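Local coordinates for mandelate racemase/muconate lactonizing enzyme family protein (Azoarcus sp., PDB 2QDE) that belongs to the enolase superfamily, pairing an N-terminal capping domain with a TIM-type barrel that holds a barium ion, at residues Glu9-Ser14 and Leu35-Ser40; Gly46-Gly51 and Lys104-Phe109; Phe161-Leu166 and Gln321-Asn326; Leu267-Gln272 and Val294-Met299. One frame throughout, in Å; residues are numbered along the deposited sequence.

Interaction 1 of 4, residues Glu9-Ser14 and Leu35-Ser40; sequences EVIPIS and LLKLHS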
loop_
_atom_site.group_PDB
_atom_site.type_symbol
_atom_site.label_atom_id
_atom_site.label_comp_id
_atom_site.label_asym_id
_atom_site.label_seq_id
_atom_site.Cartn_x
_atom_site.Cartn_y
_atom_site.Cartn_z
ATOM N N GLU A 9 -10.342 -34.945 35.332
ATOM C CA GLU A 9 -9.882 -34.492 36.639
ATOM C C GLU A 9 -8.825 -33.389 36.586
ATOM O O GLU A 9 -7.791 -33.539 35.934
ATOM C CB GLU A 9 -9.339 -35.696 37.423
ATOM C CG GLU A 9 -8.498 -35.344 38.638
ATOM C CD GLU A 9 -7.981 -36.575 39.355
ATOM O OE1 GLU A 9 -7.910 -37.648 38.716
ATOM O OE2 GLU A 9 -7.633 -36.472 40.552
ATOM N N VAL A 10 -9.090 -32.290 37.294
ATOM C CA VAL A 10 -8.174 -31.154 37.348
ATOM C C VAL A 10 -7.699 -30.926 38.778
ATOM O O VAL A 10 -8.503 -30.666 39.669
ATOM C CB VAL A 10 -8.848 -29.865 36.835
ATOM C CG1 VAL A 10 -7.867 -28.706 36.910
ATOM C CG2 VAL A 10 -9.321 -30.065 35.405
ATOM N N ILE A 11 -6.389 -31.023 38.979
ATOM C CA ILE A 11 -5.767 -30.867 40.289
ATOM C C ILE A 11 -4.972 -29.572 40.415
ATOM O O ILE A 11 -3.999 -29.358 39.685
ATOM C CB ILE A 11 -4.785 -32.029 40.567
ATOM C CG1 ILE A 11 -5.464 -33.368 40.284
ATOM C CG2 ILE A 11 -4.278 -31.954 41.999
ATOM C CD1 ILE A 11 -4.510 -34.528 40.259
ATOM N N PRO A 12 -5.361 -28.696 41.356
ATOM C CA PRO A 12 -4.642 -27.430 41.544
ATOM C C PRO A 12 -3.415 -27.639 42.437
ATOM O O PRO A 12 -3.539 -28.093 43.576
ATOM C CB PRO A 12 -5.689 -26.546 42.205
ATOM C CG PRO A 12 -6.412 -27.528 43.093
ATOM C CD PRO A 12 -6.571 -28.751 42.202
ATOM N N ILE A 13 -2.233 -27.325 41.919
ATOM C CA ILE A 13 -1.015 -27.484 42.700
ATOM C C ILE A 13 -0.208 -26.198 42.850
ATOM O O ILE A 13 -0.306 -25.269 42.039
ATOM C CB ILE A 13 -0.076 -28.571 42.100
ATOM C CG1 ILE A 13 0.271 -28.229 40.653
ATOM C CG2 ILE A 13 -0.737 -29.945 42.180
ATOM C CD1 ILE A 13 1.421 -29.078 40.087
ATOM N N SER A 14 0.579 -26.148 43.915
ATOM C CA SER A 14 1.436 -25.005 44.187
ATOM C C SER A 14 2.823 -25.577 44.463
ATOM O O SER A 14 3.020 -26.291 45.442
ATOM C CB SER A 14 0.926 -24.224 45.402
ATOM O OG SER A 14 -0.321 -23.604 45.131
ATOM N N LEU A 35 -2.870 -29.541 37.145
ATOM C CA LEU A 35 -2.554 -30.814 36.513
ATOM C C LEU A 35 -3.873 -31.358 35.991
ATOM O O LEU A 35 -4.919 -31.187 36.624
ATOM C CB LEU A 35 -1.955 -31.815 37.503
ATOM C CG LEU A 35 -0.598 -31.539 38.154
ATOM C CD1 LEU A 35 -0.140 -32.814 38.854
ATOM C CD2 LEU A 35 0.439 -31.110 37.115
ATOM N N LEU A 36 -3.826 -32.009 34.836
ATOM C CA LEU A 36 -5.019 -32.568 34.224
ATOM C C LEU A 36 -4.890 -34.069 34.024
ATOM O O LEU A 36 -3.828 -34.575 33.662
ATOM C CB LEU A 36 -5.266 -31.913 32.862
ATOM C CG LEU A 36 -6.367 -32.507 31.971
ATOM C CD1 LEU A 36 -7.732 -32.323 32.626
ATOM C CD2 LEU A 36 -6.337 -31.831 30.609
ATOM N N LYS A 37 -5.983 -34.777 34.265
ATOM C CA LYS A 37 -6.010 -36.212 34.051
ATOM C C LYS A 37 -7.254 -36.550 33.257
ATOM O O LYS A 37 -8.369 -36.234 33.675
ATOM C CB LYS A 37 -6.028 -36.983 35.376
ATOM C CG LYS A 37 -4.698 -37.014 36.096
ATOM C CD LYS A 37 -4.773 -37.878 37.352
ATOM C CE LYS A 37 -3.463 -37.840 38.138
ATOM N NZ LYS A 37 -3.563 -38.616 39.418
ATOM N N LEU A 38 -7.055 -37.172 32.100
ATOM C CA LEU A 38 -8.158 -37.595 31.254
ATOM C C LEU A 38 -8.218 -39.115 31.354
ATOM O O LEU A 38 -7.421 -39.824 30.733
ATOM C CB LEU A 38 -7.929 -37.172 29.801
ATOM C CG LEU A 38 -7.812 -35.672 29.508
ATOM C CD1 LEU A 38 -7.760 -35.470 27.995
ATOM C CD2 LEU A 38 -8.997 -34.918 30.104
ATOM N N HIS A 39 -9.154 -39.607 32.160
ATOM C CA HIS A 39 -9.319 -41.041 32.363
ATOM C C HIS A 39 -10.103 -41.714 31.247
ATOM O O HIS A 39 -11.180 -41.255 30.883
ATOM C CB HIS A 39 -10.045 -41.309 33.680
ATOM C CG HIS A 39 -9.331 -40.785 34.886
ATOM N ND1 HIS A 39 -9.378 -39.461 35.265
ATOM C CD2 HIS A 39 -8.541 -41.409 35.792
ATOM C CE1 HIS A 39 -8.647 -39.290 36.353
ATOM N NE2 HIS A 39 -8.129 -40.457 36.692
ATOM N N SER A 40 -9.572 -42.811 30.715
ATOM C CA SER A 40 -10.262 -43.546 29.659
ATOM C C SER A 40 -10.985 -44.751 30.265
ATOM O O SER A 40 -10.757 -45.107 31.426
ATOM C CB SER A 40 -9.276 -44.043 28.606
ATOM O OG SER A 40 -8.563 -45.166 29.079
HETATM O O HOH W 1 -5.568 -37.854 41.211
#
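Ile11 and Leu35 face each other as a hydrogen-bonded antiparallel pair, Ile11 N reaching Leu35 O at 2.8 Å and Leu35 N returning to Ile11 O at the same length. Glu9 and Lys37 form another such pair two residues away, and between them Val10 and Leu36 form a non-hydrogen-bonded pair with their CA atoms 4.7 Å apart. The close packing lies at the Leu35 end. There CD1 of Ile13 comes to 3.7 Å from CG of Leu35, the two side chains crossing at about a right angle; chi1 of 57° sets Ile13 CG1 between its own backbone N and carbonyl carbon and aims the chain at the leucine.

The other end is looser and partly exposed. Glu9 and Lys37 run side by side, yet OE1 of Glu9 stays 4.5 Å from NZ of Lys37, beyond a salt bridge. A water spans the gap, donating to Glu9 OE2 at 2.6 Å and accepting from Lys37 NZ, which also makes a salt bridge to Glu371. The Glu9 carboxylate lies nearly coplanar with the His39 ring, 18° off, and meets its edge. The strand axes run at 163°, as expected of neighbouring strands in the antiparallel sheet of an enolase-type N-terminal domain.

Interaction 2 of 4, residues Gly46-Gly51 and Lys104-Phe109; sequences GIADAG and KATVDF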
loop_
_atom_site.group_PDB
_atom_site.type_symbol
_atom_site.label_atom_id
_atom_site.label_comp_id
_atom_site.label_asym_id
_atom_site.label_seq_id
_atom_site.Cartn_x
_atom_site.Cartn_y
_atom_site.Cartn_z
ATOM N N GLY A 46 -4.521 -40.054 30.512
ATOM C CA GLY A 46 -3.662 -39.053 29.898
ATOM C C GLY A 46 -3.407 -37.944 30.906
ATOM O O GLY A 46 -4.352 -37.418 31.481
ATOM N N ILE A 47 -2.144 -37.591 31.130
ATOM C CA ILE A 47 -1.811 -36.542 32.095
ATOM C C ILE A 47 -1.148 -35.323 31.467
ATOM O O ILE A 47 -0.539 -35.413 30.402
ATOM C CB ILE A 47 -0.867 -37.076 33.197
ATOM C CG1 ILE A 47 0.458 -37.536 32.575
ATOM C CG2 ILE A 47 -1.531 -38.228 33.928
ATOM C CD1 ILE A 47 1.485 -37.995 33.587
ATOM N N ALA A 48 -1.263 -34.182 32.140
ATOM C CA ALA A 48 -0.668 -32.936 31.654
ATOM C C ALA A 48 -0.504 -31.932 32.790
ATOM O O ALA A 48 -1.226 -31.991 33.787
ATOM C CB ALA A 48 -1.532 -32.333 30.552
ATOM N N ASP A 49 0.451 -31.020 32.619
ATOM C CA ASP A 49 0.767 -29.977 33.597
ATOM C C ASP A 49 0.695 -28.637 32.863
ATOM O O ASP A 49 1.503 -28.385 31.965
ATOM C CB ASP A 49 2.191 -30.185 34.124
ATOM C CG ASP A 49 2.546 -29.255 35.284
ATOM O OD1 ASP A 49 1.817 -28.266 35.536
ATOM O OD2 ASP A 49 3.577 -29.519 35.943
ATOM N N ALA A 50 -0.260 -27.788 33.235
ATOM C CA ALA A 50 -0.416 -26.487 32.591
ATOM C C ALA A 50 0.810 -25.613 32.821
ATOM O O ALA A 50 1.141 -24.742 32.004
ATOM C CB ALA A 50 -1.659 -25.781 33.127
ATOM N N GLY A 51 1.483 -25.860 33.939
ATOM C CA GLY A 51 2.651 -25.083 34.287
ATOM C C GLY A 51 2.203 -23.847 35.044
ATOM O O GLY A 51 1.048 -23.737 35.452
ATOM N N LYS A 104 -6.788 -24.818 26.951
ATOM C CA LYS A 104 -6.904 -25.649 25.755
ATOM C C LYS A 104 -5.625 -26.464 25.571
ATOM O O LYS A 104 -5.675 -27.653 25.248
ATOM C CB LYS A 104 -7.128 -24.783 24.510
ATOM C CG LYS A 104 -8.463 -24.054 24.458
ATOM C CD LYS A 104 -8.489 -23.067 23.287
ATOM C CE LYS A 104 -9.847 -22.406 23.133
ATOM N NZ LYS A 104 -9.822 -21.291 22.148
ATOM N N ALA A 105 -4.482 -25.820 25.782
ATOM C CA ALA A 105 -3.194 -26.485 25.634
ATOM C C ALA A 105 -3.093 -27.674 26.584
ATOM O O ALA A 105 -2.631 -28.746 26.207
ATOM C CB ALA A 105 -2.063 -25.507 25.911
ATOM N N THR A 106 -3.528 -27.472 27.821
ATOM C CA THR A 106 -3.486 -28.520 28.825
ATOM C C THR A 106 -4.269 -29.755 28.383
ATOM O O THR A 106 -3.816 -30.889 28.568
ATOM C CB THR A 106 -4.035 -28.001 30.153
ATOM O OG1 THR A 106 -3.241 -26.888 30.577
ATOM C CG2 THR A 106 -3.978 -29.086 31.220
ATOM N N VAL A 107 -5.441 -29.532 27.800
ATOM C CA VAL A 107 -6.271 -30.624 27.313
ATOM C C VAL A 107 -5.531 -31.348 26.184
ATOM O O VAL A 107 -5.450 -32.575 26.158
ATOM C CB VAL A 107 -7.619 -30.087 26.777
ATOM C CG1 VAL A 107 -8.390 -31.202 26.071
ATOM C CG2 VAL A 107 -8.439 -29.519 27.924
ATOM N N ASP A 108 -4.987 -30.561 25.261
ATOM C CA ASP A 108 -4.239 -31.075 24.114
ATOM C C ASP A 108 -3.067 -31.954 24.564
ATOM O O ASP A 108 -2.820 -33.015 23.987
ATOM C CB ASP A 108 -3.731 -29.888 23.279
ATOM C CG ASP A 108 -2.762 -30.301 22.180
ATOM O OD1 ASP A 108 -3.123 -30.209 20.985
ATOM O OD2 ASP A 108 -1.632 -30.714 22.510
ATOM N N PHE A 109 -2.347 -31.506 25.592
ATOM C CA PHE A 109 -1.201 -32.254 26.110
ATOM C C PHE A 109 -1.614 -33.639 26.600
ATOM O O PHE A 109 -0.948 -34.630 26.296
ATOM C CB PHE A 109 -0.531 -31.520 27.279
ATOM C CG PHE A 109 0.028 -30.165 26.926
ATOM C CD1 PHE A 109 0.312 -29.822 25.600
ATOM C CD2 PHE A 109 0.285 -29.233 27.931
ATOM C CE1 PHE A 109 0.841 -28.565 25.285
ATOM C CE2 PHE A 109 0.813 -27.975 27.630
ATOM C CZ PHE A 109 1.090 -27.645 26.304
#
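The methyl of Ala48 supplies the central contact, its CB pointing from the strand toward the helix and resting 3.5 Å from CB of Phe109. The same methyl lies 3.4 Å from the backbone O of Thr106, one turn earlier, and it also approaches Thr106 CG2. A small residue therefore sits directly against the helix surface, consistent with an axis-to-axis distance of only 7.2 Å. The second touch is made by Ala50, whose CB is 3.2 Å from OG1 of Thr106. No hydrogen bond crosses between the two segments, so packing carries the contact.

The chi1 rotamer of Thr106 explains how it meets both alanines. With chi1 at -59°, OG1 lies beside its own backbone N and hydrogen-bonds to Gln102 O, while CG2 stands anti to that N and faces Ala48. The Phe109 ring meets the strand with its edge, near which Ala48 CB and Asp49 O lie. One face of the ring is covered by its own helix, Ala105 O standing 3.1 Å above the ring plane and offset toward the rim.

Beyond this shell, an Asx turn shapes the chain after the strand: Gly51 N donates to Asp49 OD1 at 2.9 Å, meeting that oxygen from above the carboxylate plane. Asp49 OD2 is bonded in turn to Ser302 OG. Gln102 NE2 donates to Ala50 O.

The 104-109 part of helix 101-119 runs at 143° to strand residues 46-49. Strand 31-40 adjoins that strand in the sheet and touches Thr106 through Leu36, while helix 303-315 packs on Asp49 and Phe109.

Interaction 3 of 4, residues Phe161-Leu166 and Gln321-Asn326; sequences FHFVKL and QFPQEN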
loop_
_atom_site.group_PDB
_atom_site.type_symbol
_atom_site.label_atom_id
_atom_site.label_comp_id
_atom_site.label_asym_id
_atom_site.label_seq_id
_atom_site.Cartn_x
_atom_site.Cartn_y
_atom_site.Cartn_z
ATOM N N PHE A 161 25.347 -24.437 28.129
ATOM C CA PHE A 161 24.251 -23.739 27.477
ATOM C C PHE A 161 24.713 -22.848 26.322
ATOM O O PHE A 161 25.810 -22.293 26.346
ATOM C CB PHE A 161 23.443 -22.978 28.514
ATOM C CG PHE A 161 22.696 -23.888 29.448
ATOM C CD1 PHE A 161 23.311 -24.399 30.587
ATOM C CD2 PHE A 161 21.396 -24.298 29.143
ATOM C CE1 PHE A 161 22.644 -25.315 31.414
ATOM C CE2 PHE A 161 20.719 -25.210 29.957
ATOM C CZ PHE A 161 21.349 -25.720 31.100
ATOM N N HIS A 162 23.847 -22.731 25.317
ATOM C CA HIS A 162 24.122 -22.015 24.074
ATOM C C HIS A 162 23.851 -20.520 23.990
ATOM O O HIS A 162 24.321 -19.858 23.067
ATOM C CB HIS A 162 23.400 -22.762 22.960
ATOM C CG HIS A 162 23.697 -24.228 22.964
ATOM N ND1 HIS A 162 24.697 -24.788 22.198
ATOM C CD2 HIS A 162 23.192 -25.235 23.714
ATOM C CE1 HIS A 162 24.794 -26.076 22.476
ATOM N NE2 HIS A 162 23.893 -26.372 23.395
ATOM N N PHE A 163 23.072 -19.987 24.919
ATOM C CA PHE A 163 22.842 -18.553 24.937
ATOM C C PHE A 163 22.446 -18.126 26.332
ATOM O O PHE A 163 22.165 -18.967 27.185
ATOM C CB PHE A 163 21.800 -18.119 23.884
ATOM C CG PHE A 163 20.409 -18.636 24.116
ATOM C CD1 PHE A 163 19.603 -18.098 25.113
ATOM C CD2 PHE A 163 19.880 -19.619 23.281
ATOM C CE1 PHE A 163 18.283 -18.526 25.270
ATOM C CE2 PHE A 163 18.566 -20.052 23.427
ATOM C CZ PHE A 163 17.766 -19.506 24.420
ATOM N N VAL A 164 22.453 -16.822 26.569
ATOM C CA VAL A 164 22.101 -16.278 27.868
ATOM C C VAL A 164 21.086 -15.155 27.689
ATOM O O VAL A 164 21.355 -14.177 26.997
ATOM C CB VAL A 164 23.357 -15.732 28.582
ATOM C CG1 VAL A 164 22.961 -14.978 29.839
ATOM C CG2 VAL A 164 24.298 -16.884 28.925
ATOM N N LYS A 165 19.930 -15.298 28.326
ATOM C CA LYS A 165 18.862 -14.310 28.237
ATOM C C LYS A 165 18.661 -13.587 29.574
ATOM O O LYS A 165 18.637 -14.232 30.622
ATOM C CB LYS A 165 17.569 -15.014 27.818
ATOM C CG LYS A 165 16.314 -14.163 27.910
ATOM C CD LYS A 165 15.108 -14.948 27.410
ATOM C CE LYS A 165 13.810 -14.315 27.844
ATOM N NZ LYS A 165 12.646 -15.036 27.280
ATOM N N LEU A 166 18.520 -12.260 29.529
ATOM C CA LEU A 166 18.319 -11.453 30.732
ATOM C C LEU A 166 16.947 -10.781 30.717
ATOM O O LEU A 166 16.393 -10.498 29.653
ATOM C CB LEU A 166 19.396 -10.350 30.837
ATOM C CG LEU A 166 20.852 -10.764 30.587
ATOM C CD1 LEU A 166 21.732 -9.532 30.502
ATOM C CD2 LEU A 166 21.339 -11.705 31.693
ATOM N N GLN A 321 15.792 -26.471 14.181
ATOM C CA GLN A 321 16.947 -25.733 13.660
ATOM C C GLN A 321 17.556 -24.730 14.633
ATOM O O GLN A 321 18.680 -24.273 14.430
ATOM C CB GLN A 321 16.555 -24.937 12.415
ATOM C CG GLN A 321 16.043 -25.725 11.237
ATOM C CD GLN A 321 15.524 -24.807 10.149
ATOM O OE1 GLN A 321 14.489 -24.150 10.309
ATOM N NE2 GLN A 321 16.249 -24.738 9.042
ATOM N N PHE A 322 16.819 -24.384 15.683
ATOM C CA PHE A 322 17.280 -23.354 16.611
ATOM C C PHE A 322 17.424 -23.766 18.071
ATOM O O PHE A 322 16.758 -24.686 18.527
ATOM C CB PHE A 322 16.309 -22.180 16.529
ATOM C CG PHE A 322 15.816 -21.914 15.135
ATOM C CD1 PHE A 322 16.653 -21.321 14.189
ATOM C CD2 PHE A 322 14.525 -22.293 14.756
ATOM C CE1 PHE A 322 16.210 -21.107 12.880
ATOM C CE2 PHE A 322 14.069 -22.087 13.454
ATOM C CZ PHE A 322 14.917 -21.492 12.512
ATOM N N PRO A 323 18.309 -23.077 18.820
ATOM C CA PRO A 323 18.486 -23.411 20.238
ATOM C C PRO A 323 17.187 -23.041 20.948
ATOM O O PRO A 323 16.512 -22.086 20.563
ATOM C CB PRO A 323 19.678 -22.552 20.658
ATOM C CG PRO A 323 19.611 -21.369 19.705
ATOM C CD PRO A 323 19.269 -22.040 18.397
ATOM N N GLN A 324 16.836 -23.799 21.977
ATOM C CA GLN A 324 15.586 -23.574 22.675
ATOM C C GLN A 324 15.697 -23.066 24.113
ATOM O O GLN A 324 16.795 -22.826 24.621
ATOM C CB GLN A 324 14.766 -24.861 22.611
ATOM C CG GLN A 324 14.545 -25.336 21.179
ATOM C CD GLN A 324 13.700 -24.361 20.388
ATOM O OE1 GLN A 324 12.606 -24.007 20.810
ATOM N NE2 GLN A 324 14.201 -23.919 19.241
ATOM N N GLU A 325 14.551 -22.924 24.768
ATOM C CA GLU A 325 14.529 -22.394 26.123
ATOM C C GLU A 325 13.487 -23.059 27.023
ATOM O O GLU A 325 12.940 -22.429 27.927
ATOM C CB GLU A 325 14.256 -20.895 26.046
ATOM C CG GLU A 325 14.667 -20.123 27.264
ATOM C CD GLU A 325 13.843 -18.870 27.441
ATOM O OE1 GLU A 325 12.624 -18.998 27.717
ATOM O OE2 GLU A 325 14.407 -17.760 27.299
ATOM N N ASN A 326 13.217 -24.334 26.777
ATOM C CA ASN A 326 12.237 -25.079 27.558
ATOM C C ASN A 326 12.946 -25.753 28.741
ATOM O O ASN A 326 13.308 -26.919 28.659
ATOM C CB ASN A 326 11.573 -26.114 26.642
ATOM C CG ASN A 326 10.583 -27.007 27.369
ATOM O OD1 ASN A 326 9.682 -26.533 28.059
ATOM N ND2 ASN A 326 10.741 -28.317 27.195
#
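The metal end of the TIM-type barrel is reached here by a lysine of strand 164-167 and a glutamate from the loop that precedes helix 328-332. Lys165 NZ and Glu325 OE2 form a salt bridge at 3.2 Å, although the hydrogen bond within it is weak. The two side chains cross at about a right angle, and OE2 of Glu325 also lies against the aliphatic part of the lysine. Lys165 keeps CG anti to its backbone N (chi1 170°) and stays extended beyond, which carries the ammonium to the acidic cluster. NZ has further partners there: a salt bridge to Glu221 and a hydrogen bond to Asp195, both residues of the barium site. The Lys165 side chain stands about 5 Å from the barium ion.

Away from the salt bridge the contact turns apolar. Pro323 CB lies in the plane of the Phe163 ring, at its edge, 3.9 Å from CE2. Gln324 O approaches CZ of the same ring obliquely at 3.5 Å, and Glu325 CB also reaches that rim. Gln324 itself points away, its NE2 donating to Phe322 O at 2.8 Å and its OE1 accepting from Cys296 N.

Strand 164-167 lies between strands 135-140 and 192-195, and the loop passes beside the former, with Gln324 on Ile135 and Glu325 on Val140.

Interaction 4 of 4, residues Leu267-Gln272 and Val294-Met299; sequences LMIKTQ and VICGCM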
loop_
_atom_site.group_PDB
_atom_site.type_symbol
_atom_site.label_atom_id
_atom_site.label_comp_id
_atom_site.label_asym_id
_atom_site.label_seq_id
_atom_site.Cartn_x
_atom_site.Cartn_y
_atom_site.Cartn_z
ATOM N N LEU A 267 11.054 -14.958 16.298
ATOM C CA LEU A 267 9.870 -15.230 17.118
ATOM C C LEU A 267 10.129 -16.170 18.296
ATOM O O LEU A 267 11.047 -16.984 18.254
ATOM C CB LEU A 267 8.789 -15.865 16.236
ATOM C CG LEU A 267 8.448 -15.229 14.882
ATOM C CD1 LEU A 267 7.744 -16.262 14.000
ATOM C CD2 LEU A 267 7.582 -14.001 15.081
ATOM N N MET A 268 9.317 -16.045 19.344
ATOM C CA MET A 268 9.415 -16.937 20.498
ATOM C C MET A 268 8.054 -17.613 20.603
ATOM O O MET A 268 7.024 -16.999 20.320
ATOM C CB MET A 268 9.671 -16.201 21.823
ATOM C CG MET A 268 10.086 -14.756 21.740
ATOM S SD MET A 268 11.656 -14.479 20.939
ATOM C CE MET A 268 12.622 -15.773 21.638
ATOM N N ILE A 269 8.041 -18.873 21.008
ATOM C CA ILE A 269 6.781 -19.575 21.158
ATOM C C ILE A 269 6.727 -20.290 22.506
ATOM O O ILE A 269 7.757 -20.546 23.123
ATOM C CB ILE A 269 6.600 -20.626 20.035
ATOM C CG1 ILE A 269 5.192 -21.229 20.089
ATOM C CG2 ILE A 269 7.636 -21.734 20.188
ATOM C CD1 ILE A 269 4.932 -22.277 19.023
ATOM N N LYS A 270 5.513 -20.567 22.971
ATOM C CA LYS A 270 5.292 -21.342 24.194
ATOM C C LYS A 270 4.095 -22.201 23.828
ATOM O O LYS A 270 3.126 -21.699 23.258
ATOM C CB LYS A 270 4.954 -20.462 25.409
ATOM C CG LYS A 270 6.145 -19.718 26.001
ATOM C CD LYS A 270 5.822 -19.177 27.386
ATOM C CE LYS A 270 6.987 -18.383 27.976
ATOM N NZ LYS A 270 7.297 -17.179 27.172
ATOM N N THR A 271 4.162 -23.494 24.119
ATOM C CA THR A 271 3.056 -24.377 23.790
ATOM C C THR A 271 1.749 -23.910 24.426
ATOM O O THR A 271 0.684 -24.080 23.845
ATOM C CB THR A 271 3.355 -25.837 24.205
ATOM O OG1 THR A 271 3.870 -25.864 25.540
ATOM C CG2 THR A 271 4.382 -26.447 23.266
ATOM N N GLN A 272 1.830 -23.305 25.606
ATOM C CA GLN A 272 0.624 -22.823 26.272
ATOM C C GLN A 272 0.068 -21.559 25.610
ATOM O O GLN A 272 -1.132 -21.301 25.659
ATOM C CB GLN A 272 0.895 -22.561 27.761
ATOM C CG GLN A 272 1.191 -23.823 28.562
ATOM C CD GLN A 272 2.670 -24.124 28.676
ATOM O OE1 GLN A 272 3.465 -23.751 27.808
ATOM N NE2 GLN A 272 3.050 -24.814 29.751
ATOM N N VAL A 294 12.706 -19.544 15.618
ATOM C CA VAL A 294 11.738 -19.698 16.702
ATOM C C VAL A 294 12.396 -20.317 17.932
ATOM O O VAL A 294 13.001 -21.384 17.855
ATOM C CB VAL A 294 10.548 -20.606 16.281
ATOM C CG1 VAL A 294 9.557 -20.749 17.442
ATOM C CG2 VAL A 294 9.851 -20.029 15.057
ATOM N N ILE A 295 12.277 -19.629 19.061
ATOM C CA ILE A 295 12.830 -20.104 20.324
ATOM C C ILE A 295 11.662 -20.407 21.269
ATOM O O ILE A 295 10.915 -19.506 21.642
ATOM C CB ILE A 295 13.731 -19.029 20.968
ATOM C CG1 ILE A 295 14.886 -18.689 20.027
ATOM C CG2 ILE A 295 14.269 -19.525 22.303
ATOM C CD1 ILE A 295 15.773 -17.586 20.550
ATOM N N CYS A 296 11.509 -21.671 21.654
ATOM C CA CYS A 296 10.417 -22.052 22.541
ATOM C C CYS A 296 10.761 -21.904 24.019
ATOM O O CYS A 296 11.786 -22.405 24.492
ATOM C CB CYS A 296 9.980 -23.497 22.276
ATOM S SG CYS A 296 8.562 -24.044 23.294
ATOM N N GLY A 297 9.888 -21.211 24.740
ATOM C CA GLY A 297 10.088 -21.012 26.159
ATOM C C GLY A 297 9.227 -21.996 26.929
ATOM O O GLY A 297 8.989 -23.117 26.477
ATOM N N CYS A 298 8.750 -21.582 28.092
ATOM C CA CYS A 298 7.910 -22.444 28.901
ATOM C C CYS A 298 7.207 -21.611 29.952
ATOM O O CYS A 298 7.534 -20.442 30.149
ATOM C CB CYS A 298 8.755 -23.508 29.606
ATOM S SG CYS A 298 9.777 -22.850 30.960
ATOM N N MET A 299 6.217 -22.219 30.596
ATOM C CA MET A 299 5.492 -21.588 31.689
ATOM C C MET A 299 6.028 -22.412 32.861
ATOM O O MET A 299 5.408 -23.386 33.280
ATOM C CB MET A 299 3.980 -21.797 31.533
ATOM C CG MET A 299 3.379 -21.181 30.263
ATOM S SD MET A 299 3.301 -19.378 30.290
ATOM C CE MET A 299 1.801 -19.117 31.221
HETATM O O HOH W 2 6.179 -23.923 26.022
#
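Met268 and Ile295 lie side by side and point the same way. The methionine is bent at chi2 and chi3, which folds its methyl CE back to 3.5 Å from Ile295 CB. On the other face of the sheet, Ile269 and Val294 cross at a slant: CG2 of Ile269 is 3.5 Å from CG1 of Val294, tighter than usual for two carbons. The same CG2 meets Cys296 CB at 3.6 Å, so one methyl fits between two residues of the partner strand.

The two strands that carry these side chains are parallel neighbours in the TIM-type barrel, their axes 28° apart. Ile295 N bonds to Leu267 O in the carbonyl plane, whereas Ile269 N meets Ile295 O from 44° out of that plane. Gly297 N closes the ladder on Ile269 O at 2.8 Å, nearly along the C=O axis.

Past the strands, Lys270 lays its aliphatic chain over Gly297 and Cys298, its CE 3.0 Å from Cys298 O; its NZ makes a weak hydrogen bond to Tyr57. Gln272 and Met299 slide past each other in opposite directions, with Met299 CG 3.4 Å from Gln272 CD. The Gln272 NE2 group donates to Ala50 O and Glu305 OE2.

Overall arrangement
From the N terminus, interaction 1 closes the first loop, joining strand 5-15 to strand 31-40. Interaction 2 follows in series, bringing helix 101-119 back onto strand 45-49; Leu36 and Leu38 pair with Ala48 and Gly46, so both contacts share one sheet. Interaction 3 then closes a much longer loop in the barrel, within whose span interaction 4 lies. Those two meet where Glu325 N bonds to Cys296 O. The domains join between interactions 2 and 4, which touch, with Phe109 packing on Thr271. Interactions 1 and 3 lie on opposite sides of the chain's centre, their own centres about 30 Å apart.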